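Local coordinates for binary enterotoxin of Clostridium perfringens component a (Clostridium perfringens, PDB 5WTZ), which transfers ADP-ribose from NAD+ to actin, probably as the enzymatic component of a binary iota-like enterotoxin, at residues P233-L238 with V373-G378. Numbering follows the deposited sequence.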
loop_
_atom_site.group_PDB
_atom_site.type_symbol
_atom_site.label_atom_id
_atom_site.label_comp_id
_atom_site.label_asym_id
_atom_site.label_seq_id
_atom_site.Cartn_x
_atom_site.Cartn_y
_atom_site.Cartn_z
ATOM N N PRO A 233 19.643 -11.406 -16.388
ATOM C CA PRO A 233 20.732 -10.839 -17.194
ATOM C C PRO A 233 21.651 -9.921 -16.379
ATOM O O PRO A 233 22.845 -9.855 -16.672
ATOM C CB PRO A 233 20.001 -10.039 -18.280
ATOM C CG PRO A 233 18.578 -10.535 -18.253
ATOM C CD PRO A 233 18.328 -10.902 -16.832
ATOM N N TRP A 234 21.097 -9.235 -15.380
ATOM C CA TRP A 234 21.879 -8.367 -14.497
ATOM C C TRP A 234 23.000 -9.142 -13.811
ATOM O O TRP A 234 24.158 -8.719 -13.814
ATOM C CB TRP A 234 20.970 -7.713 -13.452
ATOM C CG TRP A 234 21.691 -6.995 -12.335
ATOM C CD1 TRP A 234 22.178 -5.712 -12.355
ATOM C CD2 TRP A 234 21.955 -7.498 -11.019
ATOM N NE1 TRP A 234 22.738 -5.393 -11.138
ATOM C CE2 TRP A 234 22.632 -6.477 -10.306
ATOM C CE3 TRP A 234 21.707 -8.717 -10.379
ATOM C CZ2 TRP A 234 23.053 -6.637 -8.986
ATOM C CZ3 TRP A 234 22.124 -8.872 -9.069
ATOM C CH2 TRP A 234 22.792 -7.838 -8.388
ATOM N N LEU A 235 22.642 -10.280 -13.229
ATOM C CA LEU A 235 23.588 -11.127 -12.521
ATOM C C LEU A 235 24.754 -11.535 -13.420
ATOM O O LEU A 235 25.885 -11.638 -12.959
ATOM C CB LEU A 235 22.882 -12.371 -11.975
ATOM C CG LEU A 235 23.751 -13.337 -11.163
ATOM C CD1 LEU A 235 24.164 -12.694 -9.846
ATOM C CD2 LEU A 235 23.037 -14.659 -10.935
ATOM N N LYS A 236 24.473 -11.749 -14.703
ATOM C CA LYS A 236 25.507 -12.088 -15.682
ATOM C C LYS A 236 26.556 -11.000 -15.846
ATOM O O LYS A 236 27.754 -11.282 -15.921
ATOM C CB LYS A 236 24.881 -12.369 -17.052
ATOM C CG LYS A 236 24.768 -13.841 -17.396
ATOM C CD LYS A 236 24.193 -14.043 -18.789
ATOM C CE LYS A 236 23.117 -15.112 -18.776
ATOM N NZ LYS A 236 23.458 -16.238 -17.866
ATOM N N GLU A 237 26.103 -9.757 -15.926
ATOM C CA GLU A 237 26.985 -8.637 -16.210
ATOM C C GLU A 237 27.820 -8.196 -15.007
ATOM O O GLU A 237 28.633 -7.286 -15.142
ATOM C CB GLU A 237 26.179 -7.437 -16.710
ATOM C CG GLU A 237 25.160 -7.725 -17.793
ATOM C CD GLU A 237 24.847 -6.492 -18.619
ATOM O OE1 GLU A 237 25.670 -5.550 -18.622
ATOM O OE2 GLU A 237 23.764 -6.453 -19.241
ATOM N N LEU A 238 27.619 -8.799 -13.835
ATOM C CA LEU A 238 28.382 -8.366 -12.659
ATOM C C LEU A 238 29.862 -8.698 -12.817
ATOM O O LEU A 238 30.197 -9.804 -13.245
ATOM C CB LEU A 238 27.860 -9.006 -11.379
ATOM C CG LEU A 238 26.490 -8.573 -10.856
ATOM C CD1 LEU A 238 26.268 -9.113 -9.459
ATOM C CD2 LEU A 238 26.318 -7.046 -10.887
ATOM N N VAL A 373 18.415 -8.981 -6.080
ATOM C CA VAL A 373 19.706 -9.626 -5.891
ATOM C C VAL A 373 19.560 -11.129 -5.644
ATOM O O VAL A 373 20.516 -11.877 -5.815
ATOM C CB VAL A 373 20.493 -8.968 -4.722
ATOM C CG1 VAL A 373 20.902 -7.531 -5.076
ATOM C CG2 VAL A 373 19.692 -9.024 -3.424
ATOM N N SER A 374 18.353 -11.565 -5.281
ATOM C CA SER A 374 18.094 -12.973 -4.994
ATOM C C SER A 374 18.098 -13.895 -6.222
ATOM O O SER A 374 17.889 -15.101 -6.075
ATOM C CB SER A 374 16.758 -13.119 -4.269
ATOM O OG SER A 374 16.730 -12.324 -3.101
ATOM N N VAL A 375 18.330 -13.354 -7.417
ATOM C CA VAL A 375 18.509 -14.213 -8.594
ATOM C C VAL A 375 19.814 -14.973 -8.480
ATOM O O VAL A 375 19.966 -16.065 -9.041
ATOM C CB VAL A 375 18.524 -13.431 -9.922
ATOM C CG1 VAL A 375 17.163 -12.867 -10.215
ATOM C CG2 VAL A 375 19.582 -12.335 -9.901
ATOM N N ALA A 376 20.756 -14.380 -7.752
ATOM C CA ALA A 376 22.072 -14.976 -7.552
ATOM C C ALA A 376 21.948 -16.316 -6.849
ATOM O O ALA A 376 21.016 -16.527 -6.076
ATOM C CB ALA A 376 22.966 -14.037 -6.757
ATOM N N GLU A 377 22.880 -17.222 -7.137
ATOM C CA GLU A 377 22.915 -18.520 -6.480
ATOM C C GLU A 377 22.997 -18.360 -4.968
ATOM O O GLU A 377 23.758 -17.534 -4.467
ATOM C CB GLU A 377 24.113 -19.350 -6.957
ATOM C CG GLU A 377 24.092 -19.774 -8.409
ATOM C CD GLU A 377 25.303 -20.633 -8.759
ATOM O OE1 GLU A 377 25.461 -21.699 -8.125
ATOM O OE2 GLU A 377 26.095 -20.248 -9.652
ATOM N N GLY A 378 22.214 -19.147 -4.244
ATOM C CA GLY A 378 22.352 -19.198 -2.806
ATOM C C GLY A 378 21.310 -18.418 -2.045
ATOM O O GLY A 378 21.394 -18.307 -0.823
#
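Leu235 and Ala376 have the nearest CA atoms across the contact, 6.5 Å apart, where residues 233-238, on helix 220-237, meet a short 3-10 turn, 373-375, and the residue after it. The backbone bond from Ala376 N to Val373 O, 3.2 Å, closes that turn, and the side chains of Val373, Val375 and Ala376 touch the helix. Across the interface the evidence is for apolar contact, without hydrogen bonds. The two methyls of Leu235 lie together against Ala376: CD1 is 3.6 Å from Ala376 CB, while CD2 comes to 3.5 Å from Ala376 CA. Its CG stands anti to the backbone N (chi1 -178°), which extends the fork away from the helix and onto the loop. Closer to the helix, Leu235 CB packs on Val375 CG2 at 3.9 Å. The same methyl, CG2, reaches the edge of the Trp234 indole, 4.2 Å from CE3 and near the ring plane, and so faces the groove bordered by Leu235 CB and the indole edge. Farther along the rim, Trp234 CH2 lies 3.8 Å from Val373 CG1; the methyl approaches the ring obliquely, the two side chains running alongside each other in a common direction. Leu238 CD2 lies over one face, offset toward the rim, 3.6 Å above the plane, and NE1 is satisfied by the carbonyl of Ala285, so packing and a polar bond both hold the indole. Leu235 and Leu238 also touch Leu243 of helix 240-263. Val373, its side chain about 6 Å from the bound NAD, is a second-shell neighbour touching the NAD-binding residues Leu250, on helix 240-263, and Glu384, on strand 384-387; the contact thus joins helix 220-237 to the loop between strands 370-372 and 384-387.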